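Local coordinates for protein NRPS (Penicillium fellutanum, PDB 6NKI) that is probably part of a nonribosomal peptide synthetase and has a Rossmann-type nucleotide-binding fold of the male sterility protein family, with NADPH bound in the model, at residues I49-A54 with L83-P88; D90-H95 with E140-R145; P160-Y165 with A223-I228. All blocks are in the same frame, centred on the assembly; numbering follows the deposited sequence.

Contact 1: residues I49-A54 with L83-P88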
loop_
_atom_site.group_PDB
_atom_site.type_symbol
_atom_site.label_atom_id
_atom_site.label_comp_id
_atom_site.label_asym_id
_atom_site.label_seq_id
_atom_site.Cartn_x
_atom_site.Cartn_y
_atom_site.Cartn_z
ATOM N N ILE A 49 -25.800 -7.784 -5.221
ATOM C CA ILE A 49 -26.582 -7.269 -4.099
ATOM C C ILE A 49 -25.729 -7.556 -2.866
ATOM O O ILE A 49 -24.935 -8.505 -2.867
ATOM C CB ILE A 49 -27.986 -7.935 -4.014
ATOM C CG1 ILE A 49 -29.058 -6.995 -3.438
ATOM C CG2 ILE A 49 -27.970 -9.142 -3.100
ATOM C CD1 ILE A 49 -29.593 -5.942 -4.407
ATOM N N VAL A 50 -25.855 -6.760 -1.806
ATOM C CA VAL A 50 -25.222 -7.121 -0.542
ATOM C C VAL A 50 -26.273 -7.092 0.558
ATOM O O VAL A 50 -27.055 -6.138 0.655
ATOM C CB VAL A 50 -24.031 -6.205 -0.184
ATOM C CG1 VAL A 50 -23.406 -6.615 1.159
ATOM C CG2 VAL A 50 -22.985 -6.222 -1.286
ATOM N N TYR A 51 -26.295 -8.146 1.376
ATOM C CA TYR A 51 -27.147 -8.198 2.557
ATOM C C TYR A 51 -26.289 -7.878 3.770
ATOM O O TYR A 51 -25.244 -8.507 3.969
ATOM C CB TYR A 51 -27.791 -9.580 2.763
ATOM C CG TYR A 51 -28.499 -10.185 1.580
ATOM C CD1 TYR A 51 -29.645 -9.608 1.060
ATOM C CD2 TYR A 51 -28.066 -11.399 1.037
ATOM C CE1 TYR A 51 -30.328 -10.200 -0.024
ATOM C CE2 TYR A 51 -28.737 -11.989 -0.049
ATOM C CZ TYR A 51 -29.870 -11.383 -0.566
ATOM O OH TYR A 51 -30.534 -11.940 -1.628
ATOM N N VAL A 52 -26.734 -6.931 4.590
ATOM C CA VAL A 52 -25.959 -6.512 5.757
ATOM C C VAL A 52 -26.785 -6.686 7.041
ATOM O O VAL A 52 -27.908 -6.173 7.160
ATOM C CB VAL A 52 -25.430 -5.077 5.604
ATOM C CG1 VAL A 52 -24.474 -5.023 4.443
ATOM C CG2 VAL A 52 -26.548 -4.098 5.362
ATOM N N LEU A 53 -26.214 -7.438 7.982
ATOM C CA LEU A 53 -26.715 -7.508 9.337
ATOM C C LEU A 53 -26.768 -6.113 9.928
ATOM O O LEU A 53 -25.806 -5.347 9.838
ATOM C CB LEU A 53 -25.807 -8.406 10.183
ATOM C CG LEU A 53 -26.463 -8.890 11.494
ATOM C CD1 LEU A 53 -27.729 -9.721 11.194
ATOM C CD2 LEU A 53 -25.541 -9.697 12.416
ATOM N N ALA A 54 -27.897 -5.770 10.527
ATOM C CA ALA A 54 -28.051 -4.502 11.223
ATOM C C ALA A 54 -28.512 -4.779 12.644
ATOM O O ALA A 54 -29.579 -5.370 12.852
ATOM C CB ALA A 54 -29.042 -3.586 10.514
ATOM N N LEU A 83 -28.182 -1.328 -4.278
ATOM C CA LEU A 83 -27.444 -2.583 -4.186
ATOM C C LEU A 83 -27.512 -3.216 -2.805
ATOM O O LEU A 83 -26.956 -4.302 -2.595
ATOM C CB LEU A 83 -25.969 -2.364 -4.563
ATOM C CG LEU A 83 -25.477 -2.603 -5.986
ATOM C CD1 LEU A 83 -25.583 -4.070 -6.261
ATOM C CD2 LEU A 83 -26.258 -1.809 -7.021
ATOM N N ILE A 84 -28.179 -2.578 -1.861
ATOM C CA ILE A 84 -28.068 -2.936 -0.457
ATOM C C ILE A 84 -29.429 -3.392 0.064
ATOM O O ILE A 84 -30.465 -2.790 -0.248
ATOM C CB ILE A 84 -27.503 -1.740 0.337
ATOM C CG1 ILE A 84 -27.086 -2.141 1.742
ATOM C CG2 ILE A 84 -28.489 -0.594 0.388
ATOM C CD1 ILE A 84 -26.184 -1.089 2.361
ATOM N N GLN A 85 -29.430 -4.496 0.803
ATOM C CA GLN A 85 -30.616 -4.933 1.529
ATOM C C GLN A 85 -30.225 -5.198 2.971
ATOM O O GLN A 85 -29.223 -5.871 3.240
ATOM C CB GLN A 85 -31.259 -6.171 0.901
ATOM C CG GLN A 85 -31.921 -5.871 -0.423
ATOM C CD GLN A 85 -32.713 -7.045 -0.963
ATOM O OE1 GLN A 85 -32.766 -8.118 -0.352
ATOM N NE2 GLN A 85 -33.331 -6.848 -2.122
ATOM N N VAL A 86 -31.007 -4.667 3.890
ATOM C CA VAL A 86 -30.676 -4.723 5.300
ATOM C C VAL A 86 -31.508 -5.824 5.948
ATOM O O VAL A 86 -32.728 -5.896 5.748
ATOM C CB VAL A 86 -30.918 -3.359 5.963
ATOM C CG1 VAL A 86 -30.634 -3.428 7.431
ATOM C CG2 VAL A 86 -30.044 -2.313 5.308
ATOM N N TRP A 87 -30.849 -6.694 6.703
ATOM C CA TRP A 87 -31.538 -7.730 7.466
ATOM C C TRP A 87 -31.412 -7.452 8.949
ATOM O O TRP A 87 -30.301 -7.606 9.514
ATOM C CB TRP A 87 -30.989 -9.120 7.162
ATOM C CG TRP A 87 -31.290 -9.672 5.813
ATOM C CD1 TRP A 87 -32.128 -9.161 4.865
ATOM C CD2 TRP A 87 -30.732 -10.854 5.263
ATOM N NE1 TRP A 87 -32.125 -9.965 3.750
ATOM C CE2 TRP A 87 -31.268 -11.011 3.974
ATOM C CE3 TRP A 87 -29.832 -11.802 5.741
ATOM C CZ2 TRP A 87 -30.927 -12.071 3.165
ATOM C CZ3 TRP A 87 -29.496 -12.855 4.932
ATOM C CH2 TRP A 87 -30.041 -12.984 3.662
ATOM N N PRO A 88 -32.479 -7.085 9.630
ATOM C CA PRO A 88 -32.432 -6.943 11.088
ATOM C C PRO A 88 -31.979 -8.239 11.754
ATOM O O PRO A 88 -32.393 -9.334 11.370
ATOM C CB PRO A 88 -33.872 -6.589 11.458
ATOM C CG PRO A 88 -34.461 -6.019 10.191
ATOM C CD PRO A 88 -33.815 -6.782 9.081
#

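Contact 2: residues D90-H95 with E140-R145. With NDP (NADPH dihydro-nicotinamide-adenine-dinucleotide phosphate), chain B.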
loop_
_atom_site.group_PDB
_atom_site.type_symbol
_atom_site.label_atom_id
_atom_site.label_comp_id
_atom_site.label_asym_id
_atom_site.label_seq_id
_atom_site.Cartn_x
_atom_site.Cartn_y
_atom_site.Cartn_z
ATOM N N ASP A 90 -29.045 -9.915 15.123
ATOM C CA ASP A 90 -28.250 -9.795 16.336
ATOM C C ASP A 90 -27.456 -11.075 16.519
ATOM O O ASP A 90 -28.015 -12.170 16.641
ATOM C CB ASP A 90 -29.135 -9.488 17.560
ATOM C CG ASP A 90 -28.326 -9.203 18.841
ATOM O OD1 ASP A 90 -27.111 -9.504 18.898
ATOM O OD2 ASP A 90 -28.905 -8.613 19.782
ATOM N N LEU A 91 -26.138 -10.914 16.541
ATOM C CA LEU A 91 -25.229 -12.044 16.639
ATOM C C LEU A 91 -25.563 -12.913 17.848
ATOM O O LEU A 91 -25.411 -14.141 17.806
ATOM C CB LEU A 91 -23.799 -11.499 16.719
ATOM C CG LEU A 91 -23.223 -10.588 15.609
ATOM C CD1 LEU A 91 -21.897 -9.971 16.025
ATOM C CD2 LEU A 91 -23.041 -11.297 14.292
ATOM N N SER A 92 -26.048 -12.292 18.928
ATOM C CA SER A 92 -26.304 -13.028 20.165
ATOM C C SER A 92 -27.408 -14.057 19.977
ATOM O O SER A 92 -27.273 -15.211 20.399
ATOM C CB SER A 92 -26.656 -12.057 21.296
ATOM O OG SER A 92 -25.563 -11.192 21.567
ATOM N N GLN A 93 -28.504 -13.663 19.334
ATOM C CA GLN A 93 -29.663 -14.534 19.224
ATOM C C GLN A 93 -29.377 -15.727 18.316
ATOM O O GLN A 93 -28.452 -15.703 17.505
ATOM C CB GLN A 93 -30.871 -13.762 18.696
ATOM C CG GLN A 93 -31.392 -12.678 19.636
ATOM C CD GLN A 93 -32.643 -11.990 19.104
ATOM O OE1 GLN A 93 -33.160 -12.340 18.040
ATOM N NE2 GLN A 93 -33.121 -10.989 19.836
ATOM N N PRO A 94 -30.156 -16.792 18.450
ATOM C CA PRO A 94 -30.033 -17.901 17.505
ATOM C C PRO A 94 -30.378 -17.447 16.102
ATOM O O PRO A 94 -31.255 -16.604 15.896
ATOM C CB PRO A 94 -31.052 -18.928 18.019
ATOM C CG PRO A 94 -31.258 -18.577 19.448
ATOM C CD PRO A 94 -31.143 -17.083 19.506
ATOM N N HIS A 95 -29.625 -17.991 15.146
ATOM C CA HIS A 95 -29.882 -17.688 13.719
ATOM C C HIS A 95 -29.455 -16.250 13.416
ATOM O O HIS A 95 -30.000 -15.688 12.458
ATOM C CB HIS A 95 -31.369 -17.928 13.456
ATOM C CG HIS A 95 -31.671 -19.340 13.091
ATOM N ND1 HIS A 95 -32.729 -19.680 12.282
ATOM C CD2 HIS A 95 -31.011 -20.486 13.356
ATOM C CE1 HIS A 95 -32.735 -20.982 12.097
ATOM N NE2 HIS A 95 -31.692 -21.498 12.743
ATOM N N GLU A 140 -19.813 -15.325 23.578
ATOM C CA GLU A 140 -19.835 -16.632 22.933
ATOM C C GLU A 140 -20.974 -16.724 21.927
ATOM O O GLU A 140 -20.767 -17.047 20.754
ATOM C CB GLU A 140 -19.945 -17.714 24.017
ATOM C CG GLU A 140 -19.575 -19.161 23.633
ATOM C CD GLU A 140 -20.755 -20.017 23.190
ATOM O OE1 GLU A 140 -21.905 -19.686 23.547
ATOM O OE2 GLU A 140 -20.523 -21.055 22.528
ATOM N N ALA A 141 -22.191 -16.426 22.374
ATOM C CA ALA A 141 -23.330 -16.463 21.465
ATOM C C ALA A 141 -23.171 -15.445 20.345
ATOM O O ALA A 141 -23.459 -15.741 19.179
ATOM C CB ALA A 141 -24.626 -16.218 22.239
ATOM N N ALA A 142 -22.703 -14.243 20.673
ATOM C CA ALA A 142 -22.623 -13.198 19.661
ATOM C C ALA A 142 -21.478 -13.464 18.689
ATOM O O ALA A 142 -21.629 -13.301 17.471
ATOM C CB ALA A 142 -22.478 -11.838 20.338
ATOM N N ASN A 143 -20.332 -13.921 19.194
ATOM C CA ASN A 143 -19.220 -14.191 18.297
ATOM C C ASN A 143 -19.262 -15.631 17.772
ATOM O O ASN A 143 -19.281 -15.858 16.558
ATOM C CB ASN A 143 -17.890 -13.877 18.992
ATOM C CG ASN A 143 -17.770 -12.411 19.350
ATOM O OD1 ASN A 143 -18.465 -11.568 18.784
ATOM N ND2 ASN A 143 -16.824 -12.088 20.222
ATOM N N VAL A 144 -19.304 -16.615 18.666
ATOM C CA VAL A 144 -19.032 -17.987 18.244
ATOM C C VAL A 144 -20.281 -18.757 17.799
ATOM O O VAL A 144 -20.188 -19.617 16.918
ATOM C CB VAL A 144 -18.303 -18.739 19.368
ATOM C CG1 VAL A 144 -17.864 -20.139 18.900
ATOM C CG2 VAL A 144 -17.136 -17.927 19.895
ATOM N N ARG A 145 -21.441 -18.490 18.398
ATOM C CA ARG A 145 -22.678 -19.141 17.964
ATOM C C ARG A 145 -23.043 -18.709 16.554
ATOM O O ARG A 145 -23.430 -19.532 15.715
ATOM C CB ARG A 145 -23.806 -18.792 18.934
ATOM C CG ARG A 145 -25.202 -19.339 18.634
ATOM C CD ARG A 145 -25.400 -20.760 19.103
ATOM N NE ARG A 145 -26.813 -21.128 18.963
ATOM C CZ ARG A 145 -27.332 -22.315 19.271
ATOM N NH1 ARG A 145 -26.568 -23.277 19.773
ATOM N NH2 ARG A 145 -28.631 -22.529 19.097
HETATM P PA NDP B . -17.456 -1.650 16.947
HETATM O O1A NDP B . -16.894 -2.326 18.165
HETATM O O2A NDP B . -18.733 -0.861 17.066
HETATM O O5B NDP B . -17.546 -2.667 15.607
HETATM C C5B NDP B . -18.081 -3.878 16.012
HETATM C C4B NDP B . -19.183 -4.296 15.034
HETATM O O4B NDP B . -19.909 -5.405 15.631
HETATM C C3B NDP B . -20.130 -3.138 14.765
HETATM O O3B NDP B . -20.551 -3.208 13.444
HETATM C C2B NDP B . -21.377 -3.427 15.677
HETATM O O2B NDP B . -22.564 -2.994 15.174
HETATM C C1B NDP B . -21.300 -5.031 15.696
HETATM N N9A NDP B . -21.918 -5.623 16.937
HETATM C C8A NDP B . -21.510 -5.493 18.285
HETATM N N7A NDP B . -22.306 -6.169 19.153
HETATM C C5A NDP B . -23.281 -6.765 18.323
HETATM C C6A NDP B . -24.391 -7.593 18.599
HETATM N N6A NDP B . -24.698 -7.965 19.892
HETATM N N1A NDP B . -25.205 -8.049 17.600
HETATM C C2A NDP B . -24.859 -7.643 16.339
HETATM N N3A NDP B . -23.852 -6.880 15.915
HETATM C C4A NDP B . -23.052 -6.436 16.947
HETATM O O3 NDP B . -16.280 -0.540 16.485
HETATM P PN NDP B . -14.794 -1.147 16.675
HETATM O O1N NDP B . -13.810 -0.247 16.035
HETATM O O2N NDP B . -14.578 -1.653 18.086
HETATM O O5D NDP B . -14.551 -2.706 15.708
HETATM C C5D NDP B . -14.790 -2.564 14.304
HETATM C C4D NDP B . -13.750 -3.408 13.418
HETATM O O4D NDP B . -12.416 -2.903 13.573
HETATM C C3D NDP B . -13.699 -4.909 13.829
HETATM O O3D NDP B . -14.059 -5.704 12.715
HETATM C C2D NDP B . -12.236 -5.216 14.256
HETATM O O2D NDP B . -11.679 -6.338 13.594
HETATM C C1D NDP B . -11.478 -4.007 13.777
HETATM N N1N NDP B . -10.456 -3.436 14.777
HETATM C C2N NDP B . -10.226 -2.100 14.641
HETATM C C3N NDP B . -9.397 -1.420 15.446
HETATM C C7N NDP B . -9.282 -0.045 15.019
HETATM O O7N NDP B . -10.198 0.672 14.629
HETATM N N7N NDP B . -8.002 0.400 14.939
HETATM C C4N NDP B . -8.649 -2.063 16.624
HETATM C C5N NDP B . -8.823 -3.555 16.623
HETATM C C6N NDP B . -9.671 -4.184 15.755
HETATM P P2B NDP B . -23.204 -1.416 15.956
HETATM O O1X NDP B . -24.384 -1.170 15.069
HETATM O O2X NDP B . -23.490 -1.833 17.403
HETATM O O3X NDP B . -21.981 -0.587 15.717
#

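Contact 3: residues P160-Y165 with A223-I228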
loop_
_atom_site.group_PDB
_atom_site.type_symbol
_atom_site.label_atom_id
_atom_site.label_comp_id
_atom_site.label_asym_id
_atom_site.label_seq_id
_atom_site.Cartn_x
_atom_site.Cartn_y
_atom_site.Cartn_z
ATOM N N PRO A 160 -22.505 -23.990 -3.315
ATOM C CA PRO A 160 -21.500 -23.640 -2.311
ATOM C C PRO A 160 -21.431 -22.129 -2.050
ATOM O O PRO A 160 -21.714 -21.363 -2.939
ATOM C CB PRO A 160 -20.189 -24.193 -2.882
ATOM C CG PRO A 160 -20.436 -24.281 -4.366
ATOM C CD PRO A 160 -21.915 -24.559 -4.519
ATOM N N ILE A 161 -21.081 -21.763 -0.815
ATOM C CA ILE A 161 -21.012 -20.378 -0.353
ATOM C C ILE A 161 -19.630 -20.141 0.235
ATOM O O ILE A 161 -19.254 -20.787 1.220
ATOM C CB ILE A 161 -22.072 -20.044 0.715
ATOM C CG1 ILE A 161 -23.493 -20.406 0.247
ATOM C CG2 ILE A 161 -21.943 -18.560 1.131
ATOM C CD1 ILE A 161 -24.516 -20.313 1.354
ATOM N N ALA A 162 -18.894 -19.188 -0.330
ATOM C CA ALA A 162 -17.598 -18.824 0.237
ATOM C C ALA A 162 -17.761 -18.145 1.600
ATOM O O ALA A 162 -18.577 -17.228 1.763
ATOM C CB ALA A 162 -16.831 -17.914 -0.722
ATOM N N LEU A 163 -16.992 -18.617 2.583
ATOM C CA LEU A 163 -16.902 -17.995 3.899
ATOM C C LEU A 163 -15.518 -17.378 4.116
ATOM O O LEU A 163 -14.495 -17.970 3.756
ATOM C CB LEU A 163 -17.184 -19.011 5.017
ATOM C CG LEU A 163 -17.048 -18.448 6.447
ATOM C CD1 LEU A 163 -18.138 -17.448 6.835
ATOM C CD2 LEU A 163 -16.942 -19.542 7.461
ATOM N N THR A 164 -15.484 -16.192 4.713
ATOM C CA THR A 164 -14.228 -15.566 5.138
ATOM C C THR A 164 -14.457 -14.984 6.515
ATOM O O THR A 164 -15.381 -14.185 6.701
ATOM C CB THR A 164 -13.730 -14.462 4.175
ATOM O OG1 THR A 164 -13.480 -14.997 2.876
ATOM C CG2 THR A 164 -12.450 -13.854 4.680
ATOM N N TYR A 165 -13.633 -15.385 7.471
ATOM C CA TYR A 165 -13.814 -14.978 8.852
ATOM C C TYR A 165 -12.652 -14.114 9.291
ATOM O O TYR A 165 -11.485 -14.470 9.098
ATOM C CB TYR A 165 -13.940 -16.181 9.806
ATOM C CG TYR A 165 -14.097 -15.797 11.275
ATOM C CD1 TYR A 165 -15.220 -15.107 11.718
ATOM C CD2 TYR A 165 -13.151 -16.167 12.226
ATOM C CE1 TYR A 165 -15.382 -14.755 13.073
ATOM C CE2 TYR A 165 -13.316 -15.825 13.594
ATOM C CZ TYR A 165 -14.440 -15.120 14.002
ATOM O OH TYR A 165 -14.627 -14.757 15.321
ATOM N N ALA A 223 -15.843 -28.674 -0.149
ATOM C CA ALA A 223 -16.599 -28.039 -1.226
ATOM C C ALA A 223 -16.888 -26.564 -0.980
ATOM O O ALA A 223 -17.543 -25.929 -1.815
ATOM C CB ALA A 223 -17.922 -28.773 -1.454
ATOM N N HIS A 224 -16.437 -26.007 0.142
ATOM C CA HIS A 224 -16.614 -24.595 0.447
ATOM C C HIS A 224 -15.246 -23.944 0.524
ATOM O O HIS A 224 -14.377 -24.418 1.262
ATOM C CB HIS A 224 -17.383 -24.415 1.755
ATOM C CG HIS A 224 -18.817 -24.825 1.655
ATOM N ND1 HIS A 224 -19.778 -24.030 1.067
ATOM C CD2 HIS A 224 -19.445 -25.963 2.027
ATOM C CE1 HIS A 224 -20.940 -24.659 1.095
ATOM N NE2 HIS A 224 -20.766 -25.832 1.675
ATOM N N SER A 225 -15.050 -22.882 -0.251
ATOM C CA SER A 225 -13.807 -22.125 -0.145
ATOM C C SER A 225 -13.912 -21.243 1.091
ATOM O O SER A 225 -14.754 -20.339 1.154
ATOM C CB SER A 225 -13.563 -21.288 -1.398
ATOM O OG SER A 225 -14.425 -20.164 -1.435
ATOM N N LEU A 226 -13.072 -21.505 2.082
ATOM C CA LEU A 226 -13.175 -20.820 3.361
ATOM C C LEU A 226 -11.806 -20.290 3.782
ATOM O O LEU A 226 -10.798 -20.990 3.638
ATOM C CB LEU A 226 -13.803 -21.763 4.407
ATOM C CG LEU A 226 -13.218 -23.159 4.622
ATOM C CD1 LEU A 226 -12.109 -23.141 5.656
ATOM C CD2 LEU A 226 -14.304 -24.162 4.990
ATOM N N THR A 227 -11.764 -19.035 4.254
ATOM C CA THR A 227 -10.518 -18.384 4.653
ATOM C C THR A 227 -10.683 -17.566 5.933
ATOM O O THR A 227 -11.754 -17.024 6.227
ATOM C CB THR A 227 -9.967 -17.457 3.544
ATOM O OG1 THR A 227 -10.933 -16.448 3.229
ATOM C CG2 THR A 227 -9.608 -18.238 2.285
ATOM N N ILE A 228 -9.584 -17.456 6.674
ATOM C CA ILE A 228 -9.501 -16.650 7.887
ATOM C C ILE A 228 -8.420 -15.572 7.730
ATOM O O ILE A 228 -7.312 -15.841 7.247
ATOM C CB ILE A 228 -9.235 -17.553 9.106
ATOM C CG1 ILE A 228 -10.469 -18.436 9.350
ATOM C CG2 ILE A 228 -8.861 -16.742 10.325
ATOM C CD1 ILE A 228 -10.243 -19.512 10.345
#

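Contact 1: residues I49-A54 with L83-P88
Strands 47-54 and 84-88 are the paired parallel strands of a beta-alpha-beta unit in a Rossmann-type fold, joined by helix 59-72. Ile49 to Ala54 run beside Leu83 to Pro88 in the regular parallel pattern: Val50 N donates to Leu83 O (2.8 Å), Gln85 N to Val50 O (2.9 Å), Val52 N to Gln85 O, Trp87 N to Val52 O and Ala54 N to Trp87 O. The segment axes diverge by 29°, the twist of the sheet.

On the face bearing Tyr51, Gln85 and Trp87, the two aromatic rings form an offset stack, with the centroids of the Tyr51 ring and the Trp87 six-membered ring 4.3 Å apart and their planes 19° from parallel. Trp87 CZ2 sits over the middle of the phenol ring, while Tyr51 CB makes a CH-pi contact over the six-membered ring of the indole. Ile49 CG2 covers the other phenol face near its rim, and the extended Gln85 side chain brings OE1 to the ring edge, 3.2 Å from Tyr51 CE1.

The opposite face is aliphatic: Val86 CG1, anti to the backbone N (chi1 178°), lies against Ala54 CB (3.5 Å), and CG2 against Val52 CG2 (3.9 Å).

Ile66 of helix 59-72 packs on Val52, Ile84 and Val86, and Leu38 of helix 32-43 on Val50, Val52 and Ile84. Strand 22-27 flanks 47-54 on its other side, whereas 84-88 is the outermost strand within this chain.

Contact 2: residues D90-H95 with E140-R145
Asp90 OD1 is gripped twice: Ser92 N donates to it at 3.0 Å, nearly straight at 165°, and the adenine N6A of the bound NADPH at 3.0 Å, more bent at 137°. The first bond makes an Asx turn at the start of the loop that follows strand 84-88 of the Rossmann-type sheet. The carboxylate thus joins the loop's own backbone to the adenine end of the dinucleotide; Ser92 N arrives from well above the carboxylate plane. With CG anti to the backbone N (chi1 -174°), the acid group is swung to the nucleotide.

The turn itself rests on helix 136-156, at the small side chains of Ala141 and Ala142. Leu91 CB lies 3.9 Å from Ala142 CB, and its CG approaches adenine C2A at 3.4 Å, placing this leucine between nucleotide and helix. Ser92 straddles Ala141 and Ala142, its O 3.4 Å from Ala141 CB and its OG as near to Ala142 CB. These are van der Waals contacts of a loop against a helix flank, on a wider pi-type turn where Glu140 O accepts from both Val144 N and Arg145 N.

Helix 202-220 covers Val144 on another side of this helix, and Asn143 ND2 bonds Thr206 OG1. On the exposed side, Pro94 CB lies loosely at the edge of the Arg145 guanidinium, near its plane, 4.5 Å from NH2.

Contact 3: residues P160-Y165 with A223-I228
Leu163, Tyr165, Leu226 and Ile228 form the tightly packed part of the pairing between parallel strands 162-166 and 226-230 of the Rossmann-type sheet, while Pro160, Ala223 and Ser225 lie at its solvent end. In the buried part the strands run only 9° from parallel. Leu163 O accepts from Thr227 N (3.0 Å), and Tyr165 N donates to Thr227 O (2.8 Å). Leu163 and Leu226 meet through their CB atoms; two residue pairs further on, Tyr165 CB touches Ile228 CG1 at 4.2 Å. Leu226 then turns its chain end away from its partner.

On the other face Thr164 and Thr227 cross at an angle. Their OG1 atoms are hydrogen-bonded at 3.0 Å, and Thr164 CG2 also lies 3.3 Å from Thr227 OG1. Thr164 OG1 stands anti to its carbonyl carbon (chi1 -61°), while Thr227 OG1 sits between its backbone N and carbonyl carbon (59°).

Toward the solvent end the ladder gives way to looser contacts. Leu163 N still reaches Ser225 O, at 3.2 Å, but before it a side chain replaces the backbone partner: His224 ND1 lies within bonding distance of both Ile161 N, which is in the imidazole plane, and Ile161 O. Pro160 CB leans on Ala223 O, and Ser225 OG lies against Ala162 CB.

Helices 202-220 and 136-156 cover the leucine face, with Ile214 on Leu163 and Leu226, and Ile150 and Leu151 on Leu163. Helix 276-288 covers the threonines, and strand 122-125 continues the sheet beyond 162-166.

From the N terminus, contact 1 closes the first loop, 28 residues that include helix 59-72. Gly89 alone separates it from contact 2, which closes 44 residues containing strand 122-125 and brings helix 136-156 against the adenine-binding loop. That helix leads directly into strand 162-166, where contact 3 opens; its 57-residue loop holds helix 202-220 and an unmodelled piece. The three loops follow in series, none nesting or crossing. Contacts 1 and 3 join strand pairs in the two halves of one sheet, separated by strands 22-27 and 122-125. Contact 2 abuts contact 1 where Leu53 CD2 meets Leu91 CD2 at 3.5 Å.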